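Local coordinates for cellulase (glycosyl hydrolase family 5) (PDB 3ZMR), which hydrolyses internal beta-1,4-glucosidic linkages in the xyloglucan backbone with retention of configuration, releasing xyloglucan oligosaccharides, at residues E35-C45 and R71-A79; K353-A361 and N411-Y422. All blocks are in the same frame, centred on the assembly; numbering follows the deposited sequence.

Contact 1. Residues E35-C45 and R71-A79; sequences EWHISTSESWC and RTATVTVSA
His37 to Thr40 pair with Val75 to Ser78 as neighbouring antiparallel strands inside the BACON domain, and beyond them 35-45 turns so that Trp44 lies on Arg71. His37 and Ser78, then Ser39 and Thr76, are the hydrogen-bonded pairs. Next Ser41 takes over: its N donates to Thr74 O, while its OG, set between its own backbone N and carbonyl carbon (chi1 72°), receives a nearly straight bond (170°) from Thr74 N at 2.8 Å. Ile38, Thr40, Val75 and Val77 share one face of the sheet, where Ile38 CG2 meets Val75 CG1 at 3.6 Å. At the far end the extended Arg71 runs over one face of the Trp44 indole, its guanidinium flat on the ring (planes 4° apart, centres 3.7 Å), with CD over the five-membered ring. Glu42 CB and Cys45 CB sit against the opposite face, and Trp44 CZ2 packs on Ala73 CB at 3.7 Å. A leucine in place of Trp44 would probably leave the guanidinium without its cation-pi partner and open a gap beside Ala73 CB. Arg71 NE also bonds Gln91 OE1, and strand 71-78 lies between 36-40 and 85-91, while Trp36 and Ile38 reach Val58 of strand 55-62.

Contact 2. Residues K353-A361 and N411-Y422; sequences KSQWGAAFA and NHLKSRNDYIEY. With EDO (1,2-ethanediol), chain F.
Trp356 presses its indole onto helix 406-429, and the loop around it follows one flank of that helix. The side chain leaves with CG anti to the backbone N (chi1 178°), which lays the ring across the helix. CB comes no nearer than 4.2 Å to Ser415 CB. From CG to CE2 the five-membered ring faces the edge of Tyr419, a T-shaped pair with planes at 84° and centroids 4.9 Å apart; Tyr419 CD1 stands over this face. The Tyr419 side chain lies about 10 Å from that of the inferred nucleophile Glu395. Further along the indole, CE3 and CZ3 lie against the backbone of Asp418 and Tyr419, and Tyr419 CA sits over the face of the six-membered ring as a CH-pi donor. CH2, at the far end, meets Tyr422 CB at 3.6 Å. NE1 is bound by Gly369 O.

Two bonds fix the loop backbone. Trp356 N donates to Ser415 OG (3.0 Å), and that hydroxyl in turn donates to Asn411 O, which also accepts Ser415 N from the opposite face of its carbonyl plane. One turn away, His412 ND1 reaches Ser354 O at 3.0 Å, with the oxygen exactly in the imidazole plane; its NE2 is taken by Arg401 N. Phe360 completes the loop's hold, CE1 resting 3.5 Å from Asn411 CG.

Trp356 O is linked through a water to Asp418 OD2, whose syn lone pair takes Lys414 NZ in a salt bridge along the helix.

Since ND1 donates to a carbonyl while NE2 accepts from a backbone N-H, the His412 ring is probably neutral, with its proton on ND1. Serine and histidine thus satisfy loop polar groups beside an aromatic cluster.

Overall arrangement
The two contacts belong to separate parts of the chain, their centres 60 Å apart and their nearest atoms about 39 Å, and they share no helix or strand. Contact 1 joins strands of the BACON domain, which may serve to space the enzyme from the cell surface; contact 2 ties a loop to an outer helix of the TIM-barrel catalytic domain. Both are partly buried, each mixing buried and exposed residues. In contact 1 a regular backbone ladder does the joining and the aromatic group is paired with a cation. Contact 2 relies on side chains to meet the loop backbone, and its aromatic rings gather with one another.

Contact 1. Residues E35-C45 and R71-A79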
loop_
_atom_site.group_PDB
_atom_site.type_symbol
_atom_site.label_atom_id
_atom_site.label_comp_id
_atom_site.label_asym_id
_atom_site.label_seq_id
_atom_site.Cartn_x
_atom_site.Cartn_y
_atom_site.Cartn_z
ATOM N N GLU A 35 30.579 -13.342 -36.972
ATOM C CA GLU A 35 30.515 -13.585 -35.538
ATOM C C GLU A 35 31.039 -12.388 -34.738
ATOM O O GLU A 35 32.120 -11.858 -35.005
ATOM C CB GLU A 35 31.328 -14.830 -35.180
ATOM C CG GLU A 35 31.218 -15.266 -33.730
ATOM C CD GLU A 35 32.013 -16.527 -33.474
ATOM O OE1 GLU A 35 32.626 -17.055 -34.431
ATOM O OE2 GLU A 35 32.041 -16.976 -32.315
ATOM N N TRP A 36 30.261 -11.964 -33.758
ATOM C CA TRP A 36 30.712 -10.969 -32.792
ATOM C C TRP A 36 30.132 -11.273 -31.427
ATOM O O TRP A 36 29.269 -12.146 -31.270
ATOM C CB TRP A 36 30.392 -9.547 -33.258
ATOM C CG TRP A 36 28.957 -9.345 -33.769
ATOM C CD1 TRP A 36 28.571 -9.291 -35.082
ATOM C CD2 TRP A 36 27.751 -9.159 -33.006
ATOM N NE1 TRP A 36 27.237 -9.089 -35.192
ATOM C CE2 TRP A 36 26.696 -8.995 -33.944
ATOM C CE3 TRP A 36 27.453 -9.104 -31.635
ATOM C CZ2 TRP A 36 25.371 -8.793 -33.555
ATOM C CZ3 TRP A 36 26.122 -8.926 -31.252
ATOM C CH2 TRP A 36 25.101 -8.763 -32.213
ATOM N N HIS A 37 30.633 -10.562 -30.432
ATOM C CA HIS A 37 30.318 -10.820 -29.036
ATOM C C HIS A 37 30.074 -9.517 -28.277
ATOM O O HIS A 37 30.621 -8.476 -28.616
ATOM C CB HIS A 37 31.465 -11.560 -28.363
ATOM C CG HIS A 37 31.786 -12.883 -28.986
ATOM N ND1 HIS A 37 31.272 -14.067 -28.511
ATOM C CD2 HIS A 37 32.588 -13.213 -30.033
ATOM C CE1 HIS A 37 31.746 -15.070 -29.236
ATOM N NE2 HIS A 37 32.543 -14.576 -30.165
ATOM N N ILE A 38 29.213 -9.600 -27.274
ATOM C CA ILE A 38 28.935 -8.492 -26.353
ATOM C C ILE A 38 29.000 -8.918 -24.877
ATOM O O ILE A 38 28.467 -9.933 -24.491
ATOM C CB ILE A 38 27.537 -7.901 -26.621
ATOM C CG1 ILE A 38 27.488 -7.314 -28.033
ATOM C CG2 ILE A 38 27.208 -6.804 -25.588
ATOM C CD1 ILE A 38 26.120 -6.759 -28.415
ATOM N N SER A 39 29.667 -8.091 -24.076
ATOM C CA SER A 39 29.641 -8.180 -22.627
ATOM C C SER A 39 29.383 -6.765 -22.081
ATOM O O SER A 39 29.452 -5.764 -22.825
ATOM C CB SER A 39 30.947 -8.759 -22.067
ATOM O OG SER A 39 32.029 -7.881 -22.266
ATOM N N THR A 40 29.038 -6.704 -20.803
ATOM C CA THR A 40 28.918 -5.437 -20.075
ATOM C C THR A 40 29.730 -5.484 -18.767
ATOM O O THR A 40 30.031 -6.556 -18.222
ATOM C CB THR A 40 27.452 -5.055 -19.719
ATOM O OG1 THR A 40 27.058 -5.691 -18.499
ATOM C CG2 THR A 40 26.481 -5.419 -20.834
ATOM N N SER A 41 30.036 -4.297 -18.253
ATOM C CA SER A 41 30.931 -4.156 -17.104
ATOM C C SER A 41 30.212 -4.185 -15.747
ATOM O O SER A 41 30.871 -4.190 -14.711
ATOM C CB SER A 41 31.733 -2.858 -17.239
ATOM O OG SER A 41 30.899 -1.733 -17.019
ATOM N N GLU A 42 28.873 -4.170 -15.760
ATOM C CA GLU A 42 28.072 -4.088 -14.529
ATOM C C GLU A 42 26.801 -4.935 -14.651
ATOM O O GLU A 42 26.166 -4.953 -15.700
ATOM C CB GLU A 42 27.681 -2.639 -14.202
ATOM C CG GLU A 42 28.842 -1.668 -14.043
ATOM C CD GLU A 42 29.680 -1.909 -12.794
ATOM O OE1 GLU A 42 29.270 -2.678 -11.893
ATOM O OE2 GLU A 42 30.753 -1.293 -12.704
ATOM N N SER A 43 26.439 -5.597 -13.565
ATOM C CA SER A 43 25.315 -6.537 -13.541
ATOM C C SER A 43 23.972 -5.860 -13.766
ATOM O O SER A 43 23.036 -6.506 -14.213
ATOM C CB SER A 43 25.291 -7.325 -12.225
ATOM O OG SER A 43 25.116 -6.471 -11.111
ATOM N N TRP A 44 23.891 -4.557 -13.489
ATOM C CA TRP A 44 22.615 -3.806 -13.665
ATOM C C TRP A 44 22.375 -3.334 -15.111
ATOM O O TRP A 44 21.313 -2.799 -15.448
ATOM C CB TRP A 44 22.530 -2.589 -12.722
ATOM C CG TRP A 44 23.704 -1.610 -12.817
ATOM C CD1 TRP A 44 24.819 -1.594 -12.004
ATOM C CD2 TRP A 44 23.906 -0.549 -13.776
ATOM N NE1 TRP A 44 25.667 -0.591 -12.377
ATOM C CE2 TRP A 44 25.154 0.059 -13.464
ATOM C CE3 TRP A 44 23.153 -0.034 -14.857
ATOM C CZ2 TRP A 44 25.669 1.134 -14.185
ATOM C CZ3 TRP A 44 23.674 1.052 -15.585
ATOM C CH2 TRP A 44 24.920 1.634 -15.219
ATOM N N CYS A 45 23.375 -3.526 -15.952
ATOM C CA CYS A 45 23.323 -3.206 -17.360
ATOM C C CYS A 45 23.444 -4.513 -18.152
ATOM O O CYS A 45 24.444 -5.229 -18.066
ATOM C CB CYS A 45 24.454 -2.243 -17.721
ATOM S SG CYS A 45 24.482 -1.745 -19.453
ATOM N N ARG A 71 25.260 6.365 -11.891
ATOM C CA ARG A 71 26.135 5.218 -12.099
ATOM C C ARG A 71 26.453 5.031 -13.573
ATOM O O ARG A 71 25.692 5.439 -14.461
ATOM C CB ARG A 71 25.570 3.936 -11.490
ATOM C CG ARG A 71 24.193 3.516 -11.983
ATOM C CD ARG A 71 23.684 2.359 -11.141
ATOM N NE ARG A 71 22.430 1.804 -11.681
ATOM C CZ ARG A 71 21.769 0.768 -11.159
ATOM N NH1 ARG A 71 22.217 0.152 -10.075
ATOM N NH2 ARG A 71 20.642 0.339 -11.717
ATOM N N THR A 72 27.594 4.399 -13.807
ATOM C CA THR A 72 28.096 4.195 -15.154
ATOM C C THR A 72 28.543 2.755 -15.400
ATOM O O THR A 72 28.887 2.007 -14.490
ATOM C CB THR A 72 29.278 5.130 -15.476
ATOM O OG1 THR A 72 30.382 4.847 -14.594
ATOM C CG2 THR A 72 28.861 6.614 -15.369
ATOM N N ALA A 73 28.500 2.387 -16.665
ATOM C CA ALA A 73 28.946 1.081 -17.122
ATOM C C ALA A 73 29.464 1.204 -18.552
ATOM O O ALA A 73 29.343 2.256 -19.222
ATOM C CB ALA A 73 27.803 0.096 -17.080
ATOM N N THR A 74 30.086 0.122 -19.005
ATOM C CA THR A 74 30.405 -0.003 -20.430
ATOM C C THR A 74 29.774 -1.265 -21.003
ATOM O O THR A 74 29.451 -2.217 -20.277
ATOM C CB THR A 74 31.921 -0.024 -20.707
ATOM O OG1 THR A 74 32.507 -1.142 -20.032
ATOM C CG2 THR A 74 32.568 1.256 -20.243
ATOM N N VAL A 75 29.577 -1.222 -22.312
ATOM C CA VAL A 75 29.167 -2.368 -23.120
ATOM C C VAL A 75 30.245 -2.531 -24.193
ATOM O O VAL A 75 30.527 -1.598 -24.969
ATOM C CB VAL A 75 27.787 -2.125 -23.778
ATOM C CG1 VAL A 75 27.397 -3.296 -24.668
ATOM C CG2 VAL A 75 26.712 -1.905 -22.705
ATOM N N THR A 76 30.844 -3.716 -24.222
ATOM C CA THR A 76 31.953 -4.004 -25.124
ATOM C C THR A 76 31.524 -4.954 -26.210
ATOM O O THR A 76 31.084 -6.080 -25.934
ATOM C CB THR A 76 33.121 -4.605 -24.333
ATOM O OG1 THR A 76 33.592 -3.613 -23.424
ATOM C CG2 THR A 76 34.294 -5.027 -25.250
ATOM N N VAL A 77 31.623 -4.466 -27.440
ATOM C CA VAL A 77 31.342 -5.276 -28.637
ATOM C C VAL A 77 32.677 -5.688 -29.262
ATOM O O VAL A 77 33.537 -4.848 -29.513
ATOM C CB VAL A 77 30.505 -4.498 -29.667
ATOM C CG1 VAL A 77 29.995 -5.434 -30.743
ATOM C CG2 VAL A 77 29.342 -3.755 -28.976
ATOM N N SER A 78 32.839 -6.983 -29.531
ATOM C CA SER A 78 34.112 -7.478 -30.034
ATOM C C SER A 78 33.953 -8.493 -31.153
ATOM O O SER A 78 32.925 -9.155 -31.269
ATOM C CB SER A 78 34.916 -8.080 -28.888
ATOM O OG SER A 78 34.251 -9.170 -28.308
ATOM N N ALA A 79 34.990 -8.604 -31.970
ATOM C CA ALA A 79 35.015 -9.574 -33.059
ATOM C C ALA A 79 36.475 -9.884 -33.359
ATOM O O ALA A 79 37.351 -9.043 -33.169
ATOM C CB ALA A 79 34.319 -9.021 -34.285
#

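Contact 2. Residues K353-A361 and N411-Y422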
loop_
_atom_site.group_PDB
_atom_site.type_symbol
_atom_site.label_atom_id
_atom_site.label_comp_id
_atom_site.label_asym_id
_atom_site.label_seq_id
_atom_site.Cartn_x
_atom_site.Cartn_y
_atom_site.Cartn_z
ATOM N N LYS A 353 -19.174 -19.649 8.137
ATOM C CA LYS A 353 -18.785 -20.427 9.295
ATOM C C LYS A 353 -18.824 -19.494 10.495
ATOM O O LYS A 353 -18.256 -18.400 10.444
ATOM C CB LYS A 353 -17.409 -21.022 9.114
ATOM C CG LYS A 353 -17.264 -21.924 7.902
ATOM C CD LYS A 353 -18.138 -23.159 7.990
ATOM C CE LYS A 353 -17.879 -24.116 6.835
ATOM N NZ LYS A 353 -18.864 -25.223 6.878
ATOM N N SER A 354 -19.513 -19.896 11.557
ATOM C CA SER A 354 -19.712 -19.046 12.720
ATOM C C SER A 354 -18.602 -19.175 13.775
ATOM O O SER A 354 -18.538 -18.362 14.704
ATOM C CB SER A 354 -21.080 -19.326 13.394
ATOM O OG SER A 354 -21.122 -20.667 13.841
ATOM N N GLN A 355 -17.790 -20.241 13.666
ATOM C CA GLN A 355 -16.802 -20.585 14.675
ATOM C C GLN A 355 -15.397 -20.559 14.078
ATOM O O GLN A 355 -15.217 -20.615 12.855
ATOM C CB GLN A 355 -17.058 -21.979 15.240
ATOM C CG GLN A 355 -18.397 -22.032 15.967
ATOM C CD GLN A 355 -18.796 -23.435 16.394
ATOM O OE1 GLN A 355 -18.102 -24.421 16.121
ATOM N NE2 GLN A 355 -19.935 -23.531 17.049
ATOM N N TRP A 356 -14.429 -20.471 14.975
ATOM C CA TRP A 356 -13.007 -20.392 14.602
ATOM C C TRP A 356 -12.125 -20.912 15.735
ATOM O O TRP A 356 -12.376 -20.625 16.902
ATOM C CB TRP A 356 -12.620 -18.911 14.292
ATOM C CG TRP A 356 -11.158 -18.832 13.950
ATOM C CD1 TRP A 356 -10.592 -19.010 12.692
ATOM C CD2 TRP A 356 -10.047 -18.696 14.864
ATOM N NE1 TRP A 356 -9.222 -18.979 12.777
ATOM C CE2 TRP A 356 -8.850 -18.784 14.088
ATOM C CE3 TRP A 356 -9.939 -18.506 16.256
ATOM C CZ2 TRP A 356 -7.572 -18.745 14.677
ATOM C CZ3 TRP A 356 -8.674 -18.442 16.824
ATOM C CH2 TRP A 356 -7.498 -18.533 16.023
ATOM N N GLY A 357 -11.073 -21.647 15.378
ATOM C CA GLY A 357 -9.963 -21.890 16.285
ATOM C C GLY A 357 -9.993 -23.238 16.990
ATOM O O GLY A 357 -10.956 -23.993 16.904
ATOM N N ALA A 358 -8.912 -23.509 17.701
ATOM C CA ALA A 358 -8.679 -24.827 18.352
ATOM C C ALA A 358 -9.818 -25.236 19.289
ATOM O O ALA A 358 -10.200 -26.402 19.314
ATOM C CB ALA A 358 -7.352 -24.827 19.099
ATOM N N ALA A 359 -10.376 -24.258 20.005
ATOM C CA ALA A 359 -11.473 -24.504 20.962
ATOM C C ALA A 359 -12.716 -25.095 20.292
ATOM O O ALA A 359 -13.528 -25.759 20.953
ATOM C CB ALA A 359 -11.828 -23.227 21.706
ATOM N N PHE A 360 -12.850 -24.870 18.989
ATOM C CA PHE A 360 -13.992 -25.362 18.198
ATOM C C PHE A 360 -13.660 -26.354 17.096
ATOM O O PHE A 360 -14.473 -26.586 16.197
ATOM C CB PHE A 360 -14.765 -24.173 17.627
ATOM C CG PHE A 360 -15.327 -23.306 18.690
ATOM C CD1 PHE A 360 -16.418 -23.745 19.448
ATOM C CD2 PHE A 360 -14.743 -22.102 18.996
ATOM C CE1 PHE A 360 -16.909 -22.958 20.462
ATOM C CE2 PHE A 360 -15.223 -21.315 20.011
ATOM C CZ PHE A 360 -16.306 -21.750 20.752
ATOM N N ALA A 361 -12.461 -26.938 17.153
ATOM C CA ALA A 361 -12.112 -28.008 16.212
ATOM C C ALA A 361 -13.216 -29.075 16.235
ATOM O O ALA A 361 -13.680 -29.450 17.301
ATOM C CB ALA A 361 -10.763 -28.617 16.566
ATOM N N ASN A 411 -20.898 -19.271 21.058
ATOM C CA ASN A 411 -19.698 -19.843 20.448
ATOM C C ASN A 411 -19.124 -18.889 19.385
ATOM O O ASN A 411 -17.907 -18.813 19.195
ATOM C CB ASN A 411 -20.033 -21.200 19.815
ATOM C CG ASN A 411 -20.297 -22.279 20.833
ATOM O OD1 ASN A 411 -19.987 -22.126 22.008
ATOM N ND2 ASN A 411 -20.885 -23.372 20.376
ATOM N N HIS A 412 -20.007 -18.187 18.700
ATOM C CA HIS A 412 -19.620 -17.215 17.677
ATOM C C HIS A 412 -18.906 -16.040 18.353
ATOM O O HIS A 412 -17.849 -15.582 17.879
ATOM C CB HIS A 412 -20.826 -16.754 16.855
ATOM C CG HIS A 412 -20.557 -15.573 15.965
ATOM N ND1 HIS A 412 -19.677 -15.637 14.905
ATOM C CD2 HIS A 412 -21.017 -14.298 15.991
ATOM C CE1 HIS A 412 -19.634 -14.455 14.305
ATOM N NE2 HIS A 412 -20.426 -13.625 14.952
ATOM N N LEU A 413 -19.488 -15.506 19.423
ATOM C CA LEU A 413 -18.907 -14.339 20.092
ATOM C C LEU A 413 -17.510 -14.690 20.593
ATOM O O LEU A 413 -16.573 -13.903 20.436
ATOM C CB LEU A 413 -19.792 -13.865 21.243
ATOM C CG LEU A 413 -21.131 -13.253 20.827
ATOM C CD1 LEU A 413 -21.965 -13.003 22.073
ATOM C CD2 LEU A 413 -20.939 -11.973 20.043
ATOM N N LYS A 414 -17.373 -15.869 21.194
ATOM C CA LYS A 414 -16.082 -16.357 21.688
ATOM C C LYS A 414 -15.091 -16.521 20.546
ATOM O O LYS A 414 -13.933 -16.091 20.654
ATOM C CB LYS A 414 -16.228 -17.688 22.451
ATOM C CG LYS A 414 -14.895 -18.273 22.930
ATOM C CD LYS A 414 -15.036 -19.568 23.723
ATOM C CE LYS A 414 -13.790 -19.828 24.565
ATOM N NZ LYS A 414 -12.589 -20.044 23.716
ATOM N N SER A 415 -15.540 -17.110 19.454
ATOM C CA SER A 415 -14.707 -17.364 18.288
ATOM C C SER A 415 -14.150 -16.043 17.759
ATOM O O SER A 415 -12.986 -15.983 17.372
ATOM C CB SER A 415 -15.532 -18.028 17.191
ATOM O OG SER A 415 -15.749 -19.416 17.471
ATOM N N ARG A 416 -14.992 -15.025 17.650
ATOM C CA ARG A 416 -14.529 -13.709 17.156
ATOM C C ARG A 416 -13.379 -13.223 18.012
ATOM O O ARG A 416 -12.339 -12.735 17.514
ATOM C CB ARG A 416 -15.596 -12.619 17.164
ATOM C CG ARG A 416 -16.767 -12.887 16.258
ATOM C CD ARG A 416 -17.738 -11.726 16.374
ATOM N NE ARG A 416 -17.205 -10.493 15.778
ATOM C CZ ARG A 416 -16.701 -9.462 16.460
ATOM N NH1 ARG A 416 -16.670 -9.436 17.789
ATOM N NH2 ARG A 416 -16.202 -8.432 15.761
ATOM N N ASN A 417 -13.550 -13.270 19.320
ATOM C CA ASN A 417 -12.525 -12.751 20.237
ATOM C C ASN A 417 -11.251 -13.598 20.273
ATOM O O ASN A 417 -10.138 -13.064 20.340
ATOM C CB ASN A 417 -13.132 -12.492 21.609
ATOM C CG ASN A 417 -14.112 -11.347 21.569
ATOM O OD1 ASN A 417 -13.952 -10.400 20.762
ATOM N ND2 ASN A 417 -15.146 -11.424 22.384
ATOM N N ASP A 418 -11.392 -14.907 20.135
ATOM C CA ASP A 418 -10.239 -15.819 20.026
ATOM C C ASP A 418 -9.450 -15.465 18.749
ATOM O O ASP A 418 -8.218 -15.393 18.747
ATOM C CB ASP A 418 -10.697 -17.293 19.988
ATOM C CG ASP A 418 -11.212 -17.790 21.325
ATOM O OD1 ASP A 418 -11.032 -17.101 22.379
ATOM O OD2 ASP A 418 -11.794 -18.898 21.301
ATOM N N TYR A 419 -10.182 -15.264 17.663
ATOM C CA TYR A 419 -9.608 -14.951 16.351
ATOM C C TYR A 419 -8.857 -13.595 16.382
ATOM O O TYR A 419 -7.717 -13.480 15.952
ATOM C CB TYR A 419 -10.715 -14.908 15.267
ATOM C CG TYR A 419 -10.219 -14.465 13.917
ATOM C CD1 TYR A 419 -9.678 -15.371 13.031
ATOM C CD2 TYR A 419 -10.287 -13.136 13.543
ATOM C CE1 TYR A 419 -9.187 -14.984 11.810
ATOM C CE2 TYR A 419 -9.846 -12.731 12.289
ATOM C CZ TYR A 419 -9.297 -13.655 11.420
ATOM O OH TYR A 419 -8.784 -13.241 10.189
ATOM N N ILE A 420 -9.521 -12.589 16.898
ATOM C CA ILE A 420 -8.966 -11.256 17.046
ATOM C C ILE A 420 -7.677 -11.282 17.838
ATOM O O ILE A 420 -6.644 -10.721 17.410
ATOM C CB ILE A 420 -9.991 -10.273 17.687
ATOM C CG1 ILE A 420 -11.121 -9.956 16.695
ATOM C CG2 ILE A 420 -9.307 -8.977 18.122
ATOM C CD1 ILE A 420 -12.328 -9.268 17.303
ATOM N N GLU A 421 -7.699 -11.912 19.004
ATOM C CA GLU A 421 -6.508 -12.017 19.835
ATOM C C GLU A 421 -5.390 -12.714 19.078
ATOM O O GLU A 421 -4.235 -12.290 19.149
ATOM C CB GLU A 421 -6.824 -12.791 21.113
ATOM C CG GLU A 421 -5.637 -12.939 22.052
ATOM C CD GLU A 421 -5.857 -13.945 23.171
ATOM O OE1 GLU A 421 -7.016 -14.108 23.641
ATOM O OE2 GLU A 421 -4.847 -14.546 23.604
ATOM N N TYR A 422 -5.735 -13.776 18.360
ATOM C CA TYR A 422 -4.728 -14.605 17.674
ATOM C C TYR A 422 -4.081 -13.795 16.533
ATOM O O TYR A 422 -2.840 -13.783 16.361
ATOM C CB TYR A 422 -5.284 -15.929 17.135
ATOM C CG TYR A 422 -4.173 -16.881 16.751
ATOM C CD1 TYR A 422 -3.528 -17.648 17.713
ATOM C CD2 TYR A 422 -3.718 -16.948 15.444
ATOM C CE1 TYR A 422 -2.475 -18.465 17.363
ATOM C CE2 TYR A 422 -2.673 -17.758 15.081
ATOM C CZ TYR A 422 -2.051 -18.517 16.039
ATOM O OH TYR A 422 -0.999 -19.331 15.678
HETATM C C1 EDO F . -24.543 -20.757 13.147
HETATM O O1 EDO F . -23.537 -21.715 12.774
HETATM C C2 EDO F . -25.881 -21.459 13.391
HETATM O O2 EDO F . -26.322 -22.015 12.149
HETATM O O HOH W 1 -11.189 -20.660 19.391
#